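PDB 6LRF: Alr4995 protein from Nostoc sp., which combines two activities in one chain, arginine dihydrolase and ornithine cyclodeaminase, and so probably serves in arginine catabolism. Local coordinates for residues A365-V370 with Q432-V437; D379-T384 with G406-T411. One frame throughout, in Å; residues are numbered along the deposited sequence.

Overall arrangement
Two contacts about 7 Å apart, centre to centre, show one mixed sheet at an outermost strand and at an inner one. Contact 1 pairs strand 366-369, outermost in this sheet within the chain, with strand 432-435; it is partly buried, and its chemistry mixes backbone bonds, aliphatic packing, charged side chains and ordered water. Contact 2 is wholly buried: the irregular loop 379-384 meets the beginning of strand 407-413 through a serine, two aromatic rings, a single backbone-to-backbone bond and one bridging water. They share a neighbourhood, because 432-435 and 407-413 are adjacent strands. Gln432 O probably bonds to Ile410 N, and Ile434 O probably receives Tyr381 N, so strand 432-435 connects both contacts.

Contact 1: residues A365-V370 with Q432-V437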
loop_
_atom_site.group_PDB
_atom_site.type_symbol
_atom_site.label_atom_id
_atom_site.label_comp_id
_atom_site.label_asym_id
_atom_site.label_seq_id
_atom_site.Cartn_x
_atom_site.Cartn_y
_atom_site.Cartn_z
ATOM N N ALA B 365 9.221 -14.355 45.573
ATOM C CA ALA B 365 8.024 -14.284 44.749
ATOM C C ALA B 365 6.860 -14.909 45.514
ATOM O O ALA B 365 7.031 -15.911 46.203
ATOM C CB ALA B 365 8.247 -14.996 43.416
ATOM N N LYS B 366 5.677 -14.325 45.405
ATOM C CA LYS B 366 4.498 -14.915 46.033
ATOM C C LYS B 366 3.956 -16.061 45.190
ATOM O O LYS B 366 3.909 -15.960 43.968
ATOM C CB LYS B 366 3.420 -13.855 46.244
ATOM C CG LYS B 366 3.987 -12.560 46.813
ATOM C CD LYS B 366 3.179 -12.016 47.991
ATOM C CE LYS B 366 1.907 -11.321 47.519
ATOM N NZ LYS B 366 1.447 -10.298 48.517
ATOM N N LEU B 367 3.561 -17.151 45.842
ATOM C CA LEU B 367 3.067 -18.318 45.140
ATOM C C LEU B 367 1.628 -18.616 45.523
ATOM O O LEU B 367 1.260 -18.502 46.695
ATOM C CB LEU B 367 3.940 -19.529 45.452
ATOM C CG LEU B 367 5.436 -19.422 45.184
ATOM C CD1 LEU B 367 6.127 -20.670 45.722
ATOM C CD2 LEU B 367 5.703 -19.278 43.688
ATOM N N GLU B 368 0.811 -18.986 44.535
ATOM C CA GLU B 368 -0.546 -19.461 44.792
ATOM C C GLU B 368 -0.783 -20.769 44.035
ATOM O O GLU B 368 -0.251 -20.960 42.941
ATOM C CB GLU B 368 -1.581 -18.405 44.389
ATOM C CG GLU B 368 -1.639 -17.205 45.318
ATOM C CD GLU B 368 -1.986 -17.590 46.750
ATOM O OE1 GLU B 368 -2.750 -18.562 46.935
ATOM O OE2 GLU B 368 -1.493 -16.928 47.695
ATOM N N PRO B 369 -1.574 -21.683 44.613
ATOM C CA PRO B 369 -1.730 -22.972 43.933
ATOM C C PRO B 369 -2.734 -22.929 42.794
ATOM O O PRO B 369 -3.724 -22.227 42.871
ATOM C CB PRO B 369 -2.231 -23.892 45.044
ATOM C CG PRO B 369 -3.000 -22.974 45.958
ATOM C CD PRO B 369 -2.218 -21.675 45.943
ATOM N N VAL B 370 -2.452 -23.670 41.727
ATOM C CA VAL B 370 -3.455 -23.991 40.726
ATOM C C VAL B 370 -4.521 -24.881 41.380
ATOM O O VAL B 370 -4.173 -25.860 42.046
ATOM C CB VAL B 370 -2.818 -24.723 39.510
ATOM C CG1 VAL B 370 -3.883 -25.184 38.537
ATOM C CG2 VAL B 370 -1.802 -23.839 38.826
ATOM N N GLN B 432 2.252 -24.828 42.097
ATOM C CA GLN B 432 2.428 -23.482 42.634
ATOM C C GLN B 432 2.823 -22.511 41.518
ATOM O O GLN B 432 3.755 -22.765 40.762
ATOM C CB GLN B 432 3.491 -23.479 43.734
ATOM C CG GLN B 432 3.102 -24.280 44.966
ATOM C CD GLN B 432 1.959 -23.644 45.726
ATOM O OE1 GLN B 432 1.935 -22.428 45.934
ATOM N NE2 GLN B 432 0.997 -24.465 46.148
ATOM N N VAL B 433 2.107 -21.400 41.434
ATOM C CA VAL B 433 2.305 -20.444 40.369
ATOM C C VAL B 433 2.596 -19.047 40.937
ATOM O O VAL B 433 1.941 -18.601 41.873
ATOM C CB VAL B 433 1.066 -20.418 39.430
ATOM C CG1 VAL B 433 1.065 -19.176 38.559
ATOM C CG2 VAL B 433 1.042 -21.693 38.555
ATOM N N ILE B 434 3.602 -18.377 40.375
ATOM C CA ILE B 434 3.947 -17.015 40.760
ATOM C C ILE B 434 2.825 -16.031 40.456
ATOM O O ILE B 434 2.285 -15.996 39.334
ATOM C CB ILE B 434 5.242 -16.579 40.052
ATOM C CG1 ILE B 434 6.373 -17.489 40.521
ATOM C CG2 ILE B 434 5.551 -15.103 40.316
ATOM C CD1 ILE B 434 7.686 -17.122 40.000
ATOM N N VAL B 435 2.450 -15.265 41.483
ATOM C CA VAL B 435 1.461 -14.192 41.367
ATOM C C VAL B 435 2.139 -12.912 41.824
ATOM O O VAL B 435 3.231 -12.963 42.402
ATOM C CB VAL B 435 0.197 -14.435 42.212
ATOM C CG1 VAL B 435 -0.508 -15.717 41.779
ATOM C CG2 VAL B 435 0.555 -14.488 43.694
ATOM N N ASP B 436 1.498 -11.775 41.573
ATOM C CA ASP B 436 2.072 -10.471 41.914
ATOM C C ASP B 436 3.377 -10.251 41.136
ATOM O O ASP B 436 3.586 -10.859 40.081
ATOM C CB ASP B 436 2.299 -10.356 43.430
ATOM C CG ASP B 436 2.208 -8.915 43.938
ATOM O OD1 ASP B 436 3.116 -8.102 43.631
ATOM O OD2 ASP B 436 1.237 -8.602 44.663
ATOM N N VAL B 437 4.243 -9.371 41.628
ATOM C CA VAL B 437 5.416 -8.957 40.857
ATOM C C VAL B 437 6.686 -8.904 41.696
ATOM O O VAL B 437 7.682 -8.320 41.290
ATOM C CB VAL B 437 5.197 -7.557 40.195
ATOM C CG1 VAL B 437 4.067 -7.608 39.150
ATOM C CG2 VAL B 437 4.889 -6.496 41.254
HETATM O O HOH W 1 5.566 -12.217 43.406
HETATM O O HOH W 2 1.875 -7.699 47.416
HETATM O O HOH W 3 0.770 -20.990 47.879
#
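Glu368 and Val433 form a hydrogen-bonded antiparallel pair where strands 366-369 and 432-435 run past each other, 4.3 Å apart at the closest point of their axes. Their N-to-C directions differ by 134°, well short of a flat antiparallel ribbon. Glu368 N reaches Val433 O at 2.9 Å in a nearly straight bond (171°), and Val433 N answers to Glu368 O at 2.8 Å. Beyond them Val435 N still binds Lys366 O (3.0 Å), but the return link is made by a water that accepts from Lys366 N and donates to Val435 O. On one face Leu367 CD2 lies 3.7 Å from Ile434 CG1. Beside them Gln432 bends at its second torsion (chi2 -68°), bringing NE2 to 3.5 Å from Pro369 CB, while a second water joins its OE1 to Leu367 O. On the other face the methylenes of Glu368 rest against both methyls of Val435, with CG 3.9 Å from CG2. Lys366 NZ stops 4.2 Å from Asp436 OD2, too far for a salt bridge, and a third water spans them; OD2 is also bonded to His340. The chemistry is that of an edge strand: direct backbone bonds through Glu368 and Val433, a water replacing the return bond at Lys366 and Val435, waters on polar side-chain ends, and an electrostatic attraction between lysine and aspartate that is probably softened by solvent.

Contact 2: residues D379-T384 with G406-T411; sequences DFYVST and GAIAIT
Tyr381 runs beside Ile408, the two side chains pointing the same way, and CD1 of the isoleucine approaches the ring obliquely at CD2 and CE2, 3.9 Å from CE2. Two residues on, Ser383 supplies the polar half of the contact. Its OG sits between the backbone N and the carbonyl carbon (chi1 59°), which turns the oxygen to Gly406 N, 2.8 Å away, in a bond bent to 142°. The same hydroxyl is also bonded to Arg403 O, so it ties together two points of the loop leading into strand 407-413. The backbones reciprocate: Ser383 N meets Gly406 O at 3.0 Å and almost straight (173°), and the CA-H of Val382 approaches that oxygen as well. Replaced by an alanine, Ser383 would probably leave the amide of Gly406 and the carbonyl of Arg403 without their shared mate, and that loop less firmly fixed. Toward the start of the segment, a water accepts from Ile408 N and donates to Tyr381 O, bridging the two backbones where no direct bond joins those atoms. Phe380 then brings CD2 to 4.1 Å from Ala407 CB, and its ring also touches Leu558 and Asn562 of helix 554-567. Segment 379-384 is part of the irregular loop between strands 366-369 and 388-392. It is an example of a loop that covers the beginning of an inner strand in a mixed sheet and lies between that sheet and a helix of the Rossmann-type region.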
loop_
_atom_site.group_PDB
_atom_site.type_symbol
_atom_site.label_atom_id
_atom_site.label_comp_id
_atom_site.label_asym_id
_atom_site.label_seq_id
_atom_site.Cartn_x
_atom_site.Cartn_y
_atom_site.Cartn_z
ATOM N N ASP B 379 -4.157 -13.100 39.397
ATOM C CA ASP B 379 -2.980 -12.236 39.448
ATOM C C ASP B 379 -1.677 -12.973 39.130
ATOM O O ASP B 379 -0.603 -12.533 39.531
ATOM C CB ASP B 379 -2.865 -11.547 40.814
ATOM C CG ASP B 379 -1.909 -10.363 40.790
ATOM O OD1 ASP B 379 -1.854 -9.656 39.752
ATOM O OD2 ASP B 379 -1.199 -10.162 41.797
ATOM N N PHE B 380 -1.758 -14.069 38.374
ATOM C CA PHE B 380 -0.539 -14.760 37.943
ATOM C C PHE B 380 0.351 -13.813 37.143
ATOM O O PHE B 380 -0.129 -12.969 36.380
ATOM C CB PHE B 380 -0.868 -16.017 37.119
ATOM C CG PHE B 380 -1.556 -15.733 35.815
ATOM C CD1 PHE B 380 -2.902 -15.422 35.787
ATOM C CD2 PHE B 380 -0.855 -15.794 34.615
ATOM C CE1 PHE B 380 -3.544 -15.151 34.597
ATOM C CE2 PHE B 380 -1.493 -15.540 33.402
ATOM C CZ PHE B 380 -2.838 -15.218 33.398
ATOM N N TYR B 381 1.656 -13.931 37.345
ATOM C CA TYR B 381 2.584 -13.140 36.580
ATOM C C TYR B 381 2.639 -13.686 35.146
ATOM O O TYR B 381 2.580 -14.907 34.923
ATOM C CB TYR B 381 3.957 -13.144 37.237
ATOM C CG TYR B 381 5.059 -12.595 36.361
ATOM C CD1 TYR B 381 5.309 -11.229 36.275
ATOM C CD2 TYR B 381 5.881 -13.459 35.651
ATOM C CE1 TYR B 381 6.354 -10.728 35.459
ATOM C CE2 TYR B 381 6.907 -12.981 34.839
ATOM C CZ TYR B 381 7.136 -11.626 34.737
ATOM O OH TYR B 381 8.179 -11.208 33.926
ATOM N N VAL B 382 2.725 -12.771 34.184
ATOM C CA VAL B 382 2.769 -13.140 32.772
ATOM C C VAL B 382 4.191 -13.101 32.229
ATOM O O VAL B 382 4.823 -12.055 32.211
ATOM C CB VAL B 382 1.874 -12.222 31.927
ATOM C CG1 VAL B 382 1.931 -12.636 30.432
ATOM C CG2 VAL B 382 0.444 -12.284 32.435
ATOM N N SER B 383 4.682 -14.244 31.762
ATOM C CA SER B 383 6.067 -14.341 31.309
ATOM C C SER B 383 6.303 -13.617 29.986
ATOM O O SER B 383 5.374 -13.354 29.213
ATOM C CB SER B 383 6.479 -15.799 31.174
ATOM O OG SER B 383 5.622 -16.426 30.239
ATOM N N THR B 384 7.568 -13.299 29.751
ATOM C CA THR B 384 8.016 -12.586 28.557
ATOM C C THR B 384 8.929 -13.513 27.755
ATOM O O THR B 384 9.157 -14.662 28.159
ATOM C CB THR B 384 8.770 -11.300 28.937
ATOM O OG1 THR B 384 10.001 -11.647 29.579
ATOM C CG2 THR B 384 7.935 -10.470 29.914
ATOM N N GLY B 406 3.087 -17.025 29.238
ATOM C CA GLY B 406 2.886 -18.188 30.086
ATOM C C GLY B 406 2.761 -17.793 31.543
ATOM O O GLY B 406 2.843 -16.600 31.876
ATOM N N ALA B 407 2.546 -18.790 32.400
ATOM C CA ALA B 407 2.698 -18.616 33.830
ATOM C C ALA B 407 3.995 -19.290 34.264
ATOM O O ALA B 407 4.557 -20.107 33.541
ATOM C CB ALA B 407 1.499 -19.197 34.581
ATOM N N ILE B 408 4.483 -18.955 35.447
ATOM C CA ILE B 408 5.696 -19.603 35.930
ATOM C C ILE B 408 5.346 -20.517 37.095
ATOM O O ILE B 408 4.886 -20.058 38.139
ATOM C CB ILE B 408 6.745 -18.572 36.343
ATOM C CG1 ILE B 408 7.079 -17.676 35.142
ATOM C CG2 ILE B 408 8.010 -19.250 36.859
ATOM C CD1 ILE B 408 8.148 -16.646 35.442
ATOM N N ALA B 409 5.540 -21.819 36.896
ATOM C CA ALA B 409 5.223 -22.814 37.911
ATOM C C ALA B 409 6.500 -23.203 38.654
ATOM O O ALA B 409 7.568 -23.322 38.065
ATOM C CB ALA B 409 4.564 -24.043 37.277
ATOM N N ILE B 410 6.380 -23.379 39.962
ATOM C CA ILE B 410 7.512 -23.671 40.822
ATOM C C ILE B 410 7.238 -25.002 41.468
ATOM O O ILE B 410 6.153 -25.214 42.020
ATOM C CB ILE B 410 7.715 -22.611 41.945
ATOM C CG1 ILE B 410 7.764 -21.201 41.366
ATOM C CG2 ILE B 410 8.988 -22.909 42.755
ATOM C CD1 ILE B 410 8.923 -20.997 40.396
ATOM N N THR B 411 8.210 -25.898 41.413
ATOM C CA THR B 411 8.058 -27.161 42.104
ATOM C C THR B 411 9.385 -27.623 42.739
ATOM O O THR B 411 10.483 -27.262 42.287
ATOM C CB THR B 411 7.474 -28.234 41.142
ATOM O OG1 THR B 411 7.370 -29.488 41.828
ATOM C CG2 THR B 411 8.337 -28.396 39.924
HETATM O O HOH W 4 3.088 -16.918 36.794
#